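Local coordinates for protein putative cellulase CEL6 (Mycobacterium tuberculosis, PDB 1UP3) that probably cleaves internal beta-1,4 bonds of cellulose as a family 6 glycoside hydrolase (endoglucanase), at residues Val155-His161 and Ala182-Asn188; His161-Ala167 and Tyr201-Ile205; Thr195-Ile199 and Tyr214-Thr218. All coordinates share one frame; numbering follows the deposited sequence.

The three contacts lie close together in one parallel alpha/beta fold. Interaction 1 is buried and largely backbone: two neighbouring strands pair, and one end of the pair runs out to the bound glycan. Interaction 3 is also buried but mainly apolar, laying the start of helix 195-208 on strand 213-217, the next strand of the same sheet. Interaction 2 is only partly buried; it holds the sugar-lining loop 161-167 against the next turn of that helix with a tyrosine, a water and small apolar side chains. Interactions 1 and 2 share His161, interactions 2 and 3 share the helix, and Ser162 meets Glu197 and Glu198 between them. The backbone of Leu187 probably bonds Val215 and Asp217, joining interactions 1 and 3.

Interaction 1. Residues Val155-His161 and Ala182-Asn188; sequences VYVDAGH and ARGFSLN. With BGC (beta-D-glucopyranose), chain B; SO4 (sulfate ion), chain D.
With CG turned opposite its backbone N (chi1 -172°), Asp158 reaches Ser186, whose OG is tucked between its own N and carbonyl carbon (chi1 54°). Ser186 OG donates to Asp158 OD1 over 2.9 Å, on the anti side, tilted somewhat out of the carboxylate plane. The bond joins adjacent parallel strands of a beta-alpha-beta unit, 153-158 and 184-187, with helix 167-176 as the crossover. Asp158 OD2 accepts Gly160 N, forming an Asx turn, and also Asp120 N; a short acid thus ties down the buried strand end. Along the backbone, Val155 O grips both Arg183 N (2.9 Å) and Gly184 N (3.2 Å), while Val157 N binds Gly184 O (2.9 Å). At the backbone angles of Gly184 a side chain would press on the preceding carbonyl, so glycine fits. Arg183 runs alongside Tyr156 with CB over one ring face, 4.3 Å from the centroid. Their polar groups converge on Asp255, which accepts from Tyr156 OH and forms a salt bridge with Arg183 NE; Arg183 NH1 and NH2 clasp a sulfate that probably came with the crystallisation solution. Beyond the strands, His161 NE2 donates almost straight (169°) to O3 of the chain B glucose, 2.9 Å away.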
loop_
_atom_site.group_PDB
_atom_site.type_symbol
_atom_site.label_atom_id
_atom_site.label_comp_id
_atom_site.label_asym_id
_atom_site.label_seq_id
_atom_site.Cartn_x
_atom_site.Cartn_y
_atom_site.Cartn_z
ATOM N N VAL A 155 0.164 10.765 5.632
ATOM C CA VAL A 155 1.120 10.233 4.639
ATOM C C VAL A 155 2.028 9.213 5.306
ATOM O O VAL A 155 2.660 9.520 6.330
ATOM C CB VAL A 155 1.940 11.363 3.983
ATOM C CG1 VAL A 155 2.953 10.775 2.966
ATOM C CG2 VAL A 155 1.015 12.374 3.311
ATOM N N TYR A 156 2.102 8.031 4.703
ATOM C CA TYR A 156 2.911 6.922 5.221
ATOM C C TYR A 156 3.852 6.490 4.105
ATOM O O TYR A 156 3.417 6.065 3.033
ATOM C CB TYR A 156 2.048 5.731 5.680
ATOM C CG TYR A 156 1.113 6.083 6.819
ATOM C CD1 TYR A 156 -0.159 6.569 6.561
ATOM C CD2 TYR A 156 1.497 5.958 8.152
ATOM C CE1 TYR A 156 -1.024 6.925 7.565
ATOM C CE2 TYR A 156 0.612 6.342 9.177
ATOM C CZ TYR A 156 -0.624 6.828 8.876
ATOM O OH TYR A 156 -1.503 7.186 9.877
ATOM N N VAL A 157 5.149 6.622 4.329
ATOM C CA VAL A 157 6.156 6.211 3.348
ATOM C C VAL A 157 6.405 4.722 3.459
ATOM O O VAL A 157 6.628 4.187 4.545
ATOM C CB VAL A 157 7.496 6.957 3.621
ATOM C CG1 VAL A 157 8.538 6.489 2.658
ATOM C CG2 VAL A 157 7.243 8.473 3.563
ATOM N N ASP A 158 6.390 3.997 2.358
ATOM C CA ASP A 158 6.525 2.561 2.533
ATOM C C ASP A 158 7.927 2.188 3.004
ATOM O O ASP A 158 8.944 2.693 2.480
ATOM C CB ASP A 158 6.170 1.814 1.270
ATOM C CG ASP A 158 6.130 0.333 1.513
ATOM O OD1 ASP A 158 5.168 -0.118 2.166
ATOM O OD2 ASP A 158 7.098 -0.426 1.198
ATOM N N ALA A 159 7.994 1.188 3.901
ATOM C CA ALA A 159 9.240 0.817 4.557
ATOM C C ALA A 159 9.519 -0.710 4.507
ATOM O O ALA A 159 10.277 -1.227 5.342
ATOM C CB ALA A 159 9.205 1.296 5.998
ATOM N N GLY A 160 8.933 -1.418 3.556
ATOM C CA GLY A 160 9.235 -2.839 3.403
ATOM C C GLY A 160 8.590 -3.677 4.464
ATOM O O GLY A 160 7.395 -3.516 4.740
ATOM N N HIS A 161 9.352 -4.585 5.061
ATOM C CA HIS A 161 8.827 -5.523 6.068
ATOM C C HIS A 161 9.947 -6.085 6.901
ATOM O O HIS A 161 11.109 -5.859 6.607
ATOM C CB HIS A 161 7.957 -6.613 5.421
ATOM C CG HIS A 161 8.679 -7.487 4.462
ATOM N ND1 HIS A 161 9.713 -8.325 4.844
ATOM C CD2 HIS A 161 8.519 -7.659 3.123
ATOM C CE1 HIS A 161 10.156 -8.960 3.771
ATOM N NE2 HIS A 161 9.461 -8.561 2.713
ATOM N N ALA A 182 6.055 13.555 7.473
ATOM C CA ALA A 182 4.894 12.704 7.216
ATOM C C ALA A 182 4.342 12.191 8.554
ATOM O O ALA A 182 4.867 12.517 9.638
ATOM C CB ALA A 182 5.287 11.563 6.332
ATOM N N ARG A 183 3.275 11.392 8.505
ATOM C CA ARG A 183 2.784 10.730 9.710
ATOM C C ARG A 183 3.692 9.575 10.088
ATOM O O ARG A 183 3.864 9.284 11.277
ATOM C CB ARG A 183 1.340 10.245 9.509
ATOM C CG ARG A 183 0.720 9.537 10.689
ATOM C CD ARG A 183 0.616 10.379 11.959
ATOM N NE ARG A 183 0.041 9.598 13.046
ATOM C CZ ARG A 183 -0.118 10.007 14.282
ATOM N NH1 ARG A 183 0.231 11.240 14.629
ATOM N NH2 ARG A 183 -0.655 9.190 15.183
ATOM N N GLY A 184 4.226 8.886 9.086
ATOM C CA GLY A 184 5.144 7.793 9.342
ATOM C C GLY A 184 5.360 6.904 8.136
ATOM O O GLY A 184 5.682 7.366 7.035
ATOM N N PHE A 185 5.225 5.605 8.364
ATOM C CA PHE A 185 5.589 4.617 7.365
ATOM C C PHE A 185 4.617 3.424 7.314
ATOM O O PHE A 185 3.803 3.251 8.201
ATOM C CB PHE A 185 7.051 4.121 7.636
ATOM C CG PHE A 185 7.234 3.510 8.992
ATOM C CD1 PHE A 185 7.492 4.313 10.092
ATOM C CD2 PHE A 185 7.177 2.121 9.186
ATOM C CE1 PHE A 185 7.675 3.764 11.356
ATOM C CE2 PHE A 185 7.385 1.588 10.452
ATOM C CZ PHE A 185 7.598 2.408 11.539
ATOM N N SER A 186 4.724 2.625 6.246
ATOM C CA SER A 186 3.898 1.426 6.095
ATOM C C SER A 186 4.740 0.192 6.030
ATOM O O SER A 186 5.885 0.222 5.558
ATOM C CB SER A 186 2.982 1.531 4.849
ATOM O OG SER A 186 3.733 1.818 3.698
ATOM N N LEU A 187 4.168 -0.898 6.532
ATOM C CA LEU A 187 4.814 -2.221 6.560
ATOM C C LEU A 187 3.937 -3.323 5.982
ATOM O O LEU A 187 2.705 -3.265 6.046
ATOM C CB LEU A 187 5.093 -2.612 7.996
ATOM C CG LEU A 187 6.031 -1.724 8.828
ATOM C CD1 LEU A 187 6.083 -2.205 10.289
ATOM C CD2 LEU A 187 7.418 -1.743 8.177
ATOM N N ASN A 188 4.599 -4.353 5.460
ATOM C CA ASN A 188 3.952 -5.590 5.032
ATOM C C ASN A 188 3.122 -5.482 3.764
ATOM O O ASN A 188 2.322 -6.379 3.489
ATOM C CB ASN A 188 3.068 -6.158 6.160
ATOM C CG ASN A 188 3.089 -7.701 6.237
ATOM O OD1 ASN A 188 4.085 -8.371 5.886
ATOM N ND2 ASN A 188 1.973 -8.262 6.641
HETATM C C2 BGC B . 11.872 -9.804 0.322
HETATM C C3 BGC B . 10.787 -9.742 -0.726
HETATM C C4 BGC B . 11.198 -8.923 -1.955
HETATM C C5 BGC B . 12.605 -9.330 -2.462
HETATM C C6 BGC B . 13.099 -8.359 -3.539
HETATM C C1 BGC B . 13.173 -10.212 -0.353
HETATM O O2 BGC B . 11.484 -10.730 1.330
HETATM O O3 BGC B . 9.584 -9.247 -0.128
HETATM O O4 BGC B . 10.316 -9.157 -2.994
HETATM O O5 BGC B . 13.464 -9.263 -1.368
HETATM O O6 BGC B . 14.329 -8.875 -4.037
HETATM S S SO4 D . -0.318 10.947 18.530
HETATM O O1 SO4 D . -0.015 11.911 17.470
HETATM O O2 SO4 D . -0.883 9.683 18.052
HETATM O O3 SO4 D . -1.329 11.537 19.421
HETATM O O4 SO4 D . 0.900 10.703 19.307
#

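Interaction 2. Residues His161-Ala167 and Tyr201-Ile205; sequences HSRWLSA and YGEAI. With BGC (beta-D-glucopyranose), chain B; BGC (beta-D-glucopyranose), chain C.
The loop that leaves strand 153-158 for helix 167-176 lines the glycan-binding cleft, and Tyr201 of helix 195-208 packs against it. Its CG lies opposite the backbone N (chi1 -175°), which carries the ring out from the helix to the loop. Ser162 CA sits over the centre of one face, 3.5 Å from the ring centroid, in a CH-pi contact; the opposite face is met near its rim by Ile205 CD1 from the next turn of the same helix. At the edge, Tyr201 OH donates to Leu165 O over a short 2.6 Å, approaching from above the carbonyl plane. A water gives a hydrogen bond to Tyr201 OH (2.8 Å) and accepts from His161 N and Leu165 N, so it links two backbone N-H groups of the loop to the phenol. Further on, small residues allow close approach: Ala167 CB packs 4.0 Å from Ala204 CB and 3.8 Å from Ile205 CG1.

On the sugar side, a type I turn from His161 to Trp164 sets the binding groups. Arg163 N donates to His161 ND1 in the ring plane, and Trp164 CB lies over one face of the imidazole, near its rim. The indole lays a face against the chain B glucose, with sugar C4 3.8 Å above it toward the rim, the usual pairing of a flat aromatic with a pyranose. Bonds at both ring nitrogens would restrain the imidazole's rotation and keep NE2 turned to the glucose. Tyr201 instead bonds the loop backbone, directly and through the water, tying the loop to helix 195-208 without touching these sugars.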
loop_
_atom_site.group_PDB
_atom_site.type_symbol
_atom_site.label_atom_id
_atom_site.label_comp_id
_atom_site.label_asym_id
_atom_site.label_seq_id
_atom_site.Cartn_x
_atom_site.Cartn_y
_atom_site.Cartn_z
ATOM N N HIS A 161 9.352 -4.585 5.061
ATOM C CA HIS A 161 8.827 -5.523 6.068
ATOM C C HIS A 161 9.947 -6.085 6.901
ATOM O O HIS A 161 11.109 -5.859 6.607
ATOM C CB HIS A 161 7.957 -6.613 5.421
ATOM C CG HIS A 161 8.679 -7.487 4.462
ATOM N ND1 HIS A 161 9.713 -8.325 4.844
ATOM C CD2 HIS A 161 8.519 -7.659 3.123
ATOM C CE1 HIS A 161 10.156 -8.960 3.771
ATOM N NE2 HIS A 161 9.461 -8.561 2.713
ATOM N N SER A 162 9.571 -6.817 7.942
ATOM C CA SER A 162 10.499 -7.272 8.972
ATOM C C SER A 162 11.539 -8.282 8.492
ATOM O O SER A 162 12.434 -8.597 9.272
ATOM C CB SER A 162 9.691 -7.869 10.121
ATOM O OG SER A 162 8.971 -8.996 9.638
ATOM N N ARG A 163 11.435 -8.809 7.265
ATOM C CA ARG A 163 12.420 -9.758 6.725
ATOM C C ARG A 163 13.136 -9.205 5.480
ATOM O O ARG A 163 13.704 -9.950 4.693
ATOM C CB ARG A 163 11.788 -11.108 6.418
ATOM C CG ARG A 163 11.081 -11.688 7.582
ATOM C CD ARG A 163 11.749 -12.809 8.315
ATOM N NE ARG A 163 10.779 -13.326 9.301
ATOM C CZ ARG A 163 10.105 -14.484 9.207
ATOM N NH1 ARG A 163 10.284 -15.347 8.199
ATOM N NH2 ARG A 163 9.258 -14.814 10.159
ATOM N N TRP A 164 13.079 -7.895 5.315
ATOM C CA TRP A 164 13.670 -7.238 4.157
ATOM C C TRP A 164 14.899 -6.481 4.646
ATOM O O TRP A 164 15.936 -7.126 4.876
ATOM C CB TRP A 164 12.632 -6.392 3.416
ATOM C CG TRP A 164 12.997 -6.113 2.006
ATOM C CD1 TRP A 164 14.253 -6.151 1.436
ATOM C CD2 TRP A 164 12.099 -5.779 0.949
ATOM N NE1 TRP A 164 14.172 -5.854 0.094
ATOM C CE2 TRP A 164 12.866 -5.619 -0.228
ATOM C CE3 TRP A 164 10.709 -5.595 0.877
ATOM C CZ2 TRP A 164 12.280 -5.273 -1.453
ATOM C CZ3 TRP A 164 10.149 -5.236 -0.326
ATOM C CH2 TRP A 164 10.933 -5.081 -1.467
ATOM N N LEU A 165 14.863 -5.158 4.787
ATOM C CA LEU A 165 16.007 -4.442 5.368
ATOM C C LEU A 165 15.913 -4.511 6.880
ATOM O O LEU A 165 14.851 -4.714 7.443
ATOM C CB LEU A 165 16.047 -2.974 4.925
ATOM C CG LEU A 165 16.071 -2.638 3.456
ATOM C CD1 LEU A 165 16.341 -1.138 3.330
ATOM C CD2 LEU A 165 17.115 -3.464 2.770
ATOM N N SER A 166 17.035 -4.311 7.565
ATOM C CA SER A 166 16.993 -4.123 8.985
ATOM C C SER A 166 16.289 -2.831 9.403
ATOM O O SER A 166 16.147 -1.895 8.605
ATOM C CB SER A 166 18.394 -4.119 9.569
ATOM O OG SER A 166 19.017 -2.891 9.258
ATOM N N ALA A 167 15.839 -2.805 10.648
ATOM C CA ALA A 167 15.195 -1.609 11.214
ATOM C C ALA A 167 16.136 -0.412 11.096
ATOM O O ALA A 167 15.708 0.685 10.720
ATOM C CB ALA A 167 14.769 -1.807 12.646
ATOM N N TYR A 201 8.767 -4.874 14.604
ATOM C CA TYR A 201 9.625 -4.181 13.640
ATOM C C TYR A 201 9.276 -2.698 13.560
ATOM O O TYR A 201 10.186 -1.835 13.588
ATOM C CB TYR A 201 9.467 -4.867 12.290
ATOM C CG TYR A 201 10.354 -4.399 11.160
ATOM C CD1 TYR A 201 11.737 -4.616 11.182
ATOM C CD2 TYR A 201 9.808 -3.803 10.039
ATOM C CE1 TYR A 201 12.547 -4.251 10.130
ATOM C CE2 TYR A 201 10.604 -3.399 9.001
ATOM C CZ TYR A 201 11.971 -3.650 9.022
ATOM O OH TYR A 201 12.727 -3.223 7.943
ATOM N N GLY A 202 7.976 -2.409 13.517
ATOM C CA GLY A 202 7.478 -1.046 13.487
ATOM C C GLY A 202 7.864 -0.234 14.715
ATOM O O GLY A 202 8.246 0.931 14.633
ATOM N N GLU A 203 7.751 -0.841 15.887
ATOM C CA GLU A 203 8.128 -0.130 17.088
ATOM C C GLU A 203 9.622 0.165 17.079
ATOM O O GLU A 203 10.024 1.207 17.579
ATOM C CB GLU A 203 7.706 -0.925 18.332
ATOM C CG GLU A 203 6.178 -1.033 18.498
ATOM C CD GLU A 203 5.434 0.281 18.593
ATOM O OE1 GLU A 203 5.891 1.157 19.373
ATOM O OE2 GLU A 203 4.362 0.441 17.922
ATOM N N ALA A 204 10.436 -0.736 16.537
ATOM C CA ALA A 204 11.883 -0.516 16.425
ATOM C C ALA A 204 12.184 0.653 15.498
ATOM O O ALA A 204 12.963 1.570 15.857
ATOM C CB ALA A 204 12.584 -1.750 15.963
ATOM N N ILE A 205 11.503 0.692 14.366
ATOM C CA ILE A 205 11.729 1.770 13.404
ATOM C C ILE A 205 11.224 3.080 14.002
ATOM O O ILE A 205 11.868 4.114 13.849
ATOM C CB ILE A 205 11.112 1.474 12.038
ATOM C CG1 ILE A 205 11.841 0.299 11.357
ATOM C CG2 ILE A 205 11.076 2.735 11.142
ATOM C CD1 ILE A 205 11.262 -0.100 10.022
HETATM C C2 BGC B . 11.872 -9.804 0.322
HETATM C C3 BGC B . 10.787 -9.742 -0.726
HETATM C C4 BGC B . 11.198 -8.923 -1.955
HETATM C C5 BGC B . 12.605 -9.330 -2.462
HETATM C C6 BGC B . 13.099 -8.359 -3.539
HETATM C C1 BGC B . 13.173 -10.212 -0.353
HETATM O O2 BGC B . 11.484 -10.730 1.330
HETATM O O3 BGC B . 9.584 -9.247 -0.128
HETATM O O4 BGC B . 10.316 -9.157 -2.994
HETATM O O5 BGC B . 13.464 -9.263 -1.368
HETATM O O6 BGC B . 14.329 -8.875 -4.037
HETATM C C2 BGC C . 8.825 -8.201 -4.635
HETATM C C3 BGC C . 7.748 -7.146 -4.838
HETATM C C4 BGC C . 6.653 -7.286 -3.779
HETATM C C5 BGC C . 7.318 -7.321 -2.386
HETATM C C6 BGC C . 6.296 -7.624 -1.281
HETATM C C1 BGC C . 9.357 -8.137 -3.199
HETATM O O2 BGC C . 9.877 -8.071 -5.610
HETATM O O3 BGC C . 7.194 -7.203 -6.143
HETATM O O4 BGC C . 5.705 -6.215 -3.831
HETATM O O5 BGC C . 8.300 -8.341 -2.294
HETATM O O6 BGC C . 6.908 -7.572 -0.007
HETATM O O HOH W 1 12.319 -3.346 5.136
#

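Interaction 3. Residues Thr195-Ile199 and Tyr214-Thr218; sequences TDEEI and YVIDT
The one aromatic ring here, that of Tyr214, stands between strand and helix and meets Ile199 with its hydroxyl end: Tyr214 OH lies 3.7 Å from Ile199 CG2, the two side chains crossing at about a right angle. Ile199 O approaches the ring obliquely, and Ile216 CG1 of the same strand lies in the ring plane at an edge. Phe185 of the neighbouring strand also meets this ring, the planes about 25° apart. The phenol oxygen finds its polar partner in Glu203 OE2, one turn further along the helix, so a tyrosine can fill this mostly apolar layer and still have its hydroxyl hydrogen-bonded.

At the centre is Ile216. With CG1 opposite the carbonyl carbon (chi1 -62°), it directs CD1 to the helix, where it touches Ile199 CG1 at 3.7 Å and Glu198 CB at 3.9 Å. Thr195 O, already bonded to Ile199 N within the helix, is 4.0 Å from the same methyl. A long beta-branched side chain suits a strand and spans the gap between the layers. Glu198 lends only its aliphatic base; its chain then bends and carries the carboxylate away, where OE2 bonds Ser162 OG. Just past the end of the strand, Thr218 CG2 lies 3.6 Å from Thr195 OG1; that oxygen touches the methyl while bonding Asn221 ND2, and Thr218 OG1 bonds Ala243 O.

The helix segment runs roughly antiparallel to the strand segment (154°), their axes 9.4 Å apart, as expected for a crossover helix returning over a parallel sheet. Strand 213-217 lies between strands 184-187 and 254-258; Leu187 of the first touches Tyr214, and Tyr257 of the second touches Thr195, Ile199 and Thr218.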
loop_
_atom_site.group_PDB
_atom_site.type_symbol
_atom_site.label_atom_id
_atom_site.label_comp_id
_atom_site.label_asym_id
_atom_site.label_seq_id
_atom_site.Cartn_x
_atom_site.Cartn_y
_atom_site.Cartn_z
ATOM N N THR A 195 1.047 -9.959 12.001
ATOM C CA THR A 195 0.903 -8.650 12.604
ATOM C C THR A 195 1.831 -8.446 13.782
ATOM O O THR A 195 2.471 -7.404 13.905
ATOM C CB THR A 195 -0.504 -8.472 13.038
ATOM O OG1 THR A 195 -1.358 -8.518 11.871
ATOM C CG2 THR A 195 -0.727 -7.150 13.726
ATOM N N ASP A 196 1.955 -9.470 14.636
ATOM C CA ASP A 196 2.848 -9.356 15.778
ATOM C C ASP A 196 4.291 -9.108 15.375
ATOM O O ASP A 196 4.972 -8.262 15.995
ATOM C CB ASP A 196 2.800 -10.603 16.590
ATOM C CG ASP A 196 1.569 -10.701 17.433
ATOM O OD1 ASP A 196 0.854 -9.673 17.643
ATOM O OD2 ASP A 196 1.273 -11.792 17.967
ATOM N N GLU A 197 4.755 -9.807 14.364
ATOM C CA GLU A 197 6.127 -9.617 13.913
ATOM C C GLU A 197 6.307 -8.195 13.371
ATOM O O GLU A 197 7.318 -7.523 13.674
ATOM C CB GLU A 197 6.543 -10.678 12.923
ATOM C CG GLU A 197 8.005 -10.547 12.517
ATOM C CD GLU A 197 8.478 -11.607 11.569
ATOM O OE1 GLU A 197 7.992 -12.752 11.629
ATOM O OE2 GLU A 197 9.357 -11.273 10.727
ATOM N N GLU A 198 5.309 -7.714 12.638
ATOM C CA GLU A 198 5.423 -6.366 12.066
ATOM C C GLU A 198 5.314 -5.276 13.112
ATOM O O GLU A 198 5.964 -4.228 12.956
ATOM C CB GLU A 198 4.436 -6.169 10.906
ATOM C CG GLU A 198 4.567 -7.193 9.779
ATOM C CD GLU A 198 5.997 -7.481 9.430
ATOM O OE1 GLU A 198 6.619 -6.639 8.757
ATOM O OE2 GLU A 198 6.556 -8.520 9.890
ATOM N N ILE A 199 4.564 -5.490 14.197
ATOM C CA ILE A 199 4.524 -4.509 15.309
ATOM C C ILE A 199 5.897 -4.394 15.953
ATOM O O ILE A 199 6.395 -3.293 16.235
ATOM C CB ILE A 199 3.448 -4.895 16.362
ATOM C CG1 ILE A 199 2.037 -4.665 15.787
ATOM C CG2 ILE A 199 3.633 -4.115 17.658
ATOM C CD1 ILE A 199 0.936 -5.283 16.633
ATOM N N TYR A 214 2.903 4.168 12.211
ATOM C CA TYR A 214 2.924 3.265 11.066
ATOM C C TYR A 214 1.591 2.535 10.898
ATOM O O TYR A 214 0.774 2.439 11.836
ATOM C CB TYR A 214 4.104 2.240 11.137
ATOM C CG TYR A 214 4.072 1.354 12.355
ATOM C CD1 TYR A 214 4.631 1.780 13.565
ATOM C CD2 TYR A 214 3.396 0.163 12.346
ATOM C CE1 TYR A 214 4.548 1.004 14.699
ATOM C CE2 TYR A 214 3.305 -0.623 13.487
ATOM C CZ TYR A 214 3.855 -0.203 14.653
ATOM O OH TYR A 214 3.698 -0.974 15.791
ATOM N N VAL A 215 1.423 2.008 9.702
ATOM C CA VAL A 215 0.306 1.135 9.402
ATOM C C VAL A 215 0.854 -0.204 8.888
ATOM O O VAL A 215 1.963 -0.245 8.353
ATOM C CB VAL A 215 -0.620 1.767 8.372
ATOM C CG1 VAL A 215 -1.278 2.998 8.924
ATOM C CG2 VAL A 215 0.121 2.101 7.074
ATOM N N ILE A 216 0.097 -1.272 9.108
ATOM C CA ILE A 216 0.459 -2.613 8.690
ATOM C C ILE A 216 -0.647 -3.092 7.700
ATOM O O ILE A 216 -1.838 -3.049 8.040
ATOM C CB ILE A 216 0.571 -3.581 9.874
ATOM C CG1 ILE A 216 1.668 -3.138 10.858
ATOM C CG2 ILE A 216 0.883 -4.980 9.375
ATOM C CD1 ILE A 216 1.601 -3.837 12.218
ATOM N N ASP A 217 -0.214 -3.644 6.571
ATOM C CA ASP A 217 -1.074 -4.321 5.567
ATOM C C ASP A 217 -1.375 -5.704 6.141
ATOM O O ASP A 217 -0.499 -6.571 6.219
ATOM C CB ASP A 217 -0.376 -4.448 4.226
ATOM C CG ASP A 217 -1.271 -4.840 3.124
ATOM O OD1 ASP A 217 -2.441 -5.212 3.398
ATOM O OD2 ASP A 217 -0.913 -4.778 1.919
ATOM N N THR A 218 -2.628 -5.903 6.535
ATOM C CA THR A 218 -3.121 -7.174 7.039
ATOM C C THR A 218 -4.034 -7.908 6.055
ATOM O O THR A 218 -4.762 -8.859 6.416
ATOM C CB THR A 218 -3.868 -6.960 8.373
ATOM O OG1 THR A 218 -4.944 -6.024 8.182
ATOM C CG2 THR A 218 -2.913 -6.396 9.461
#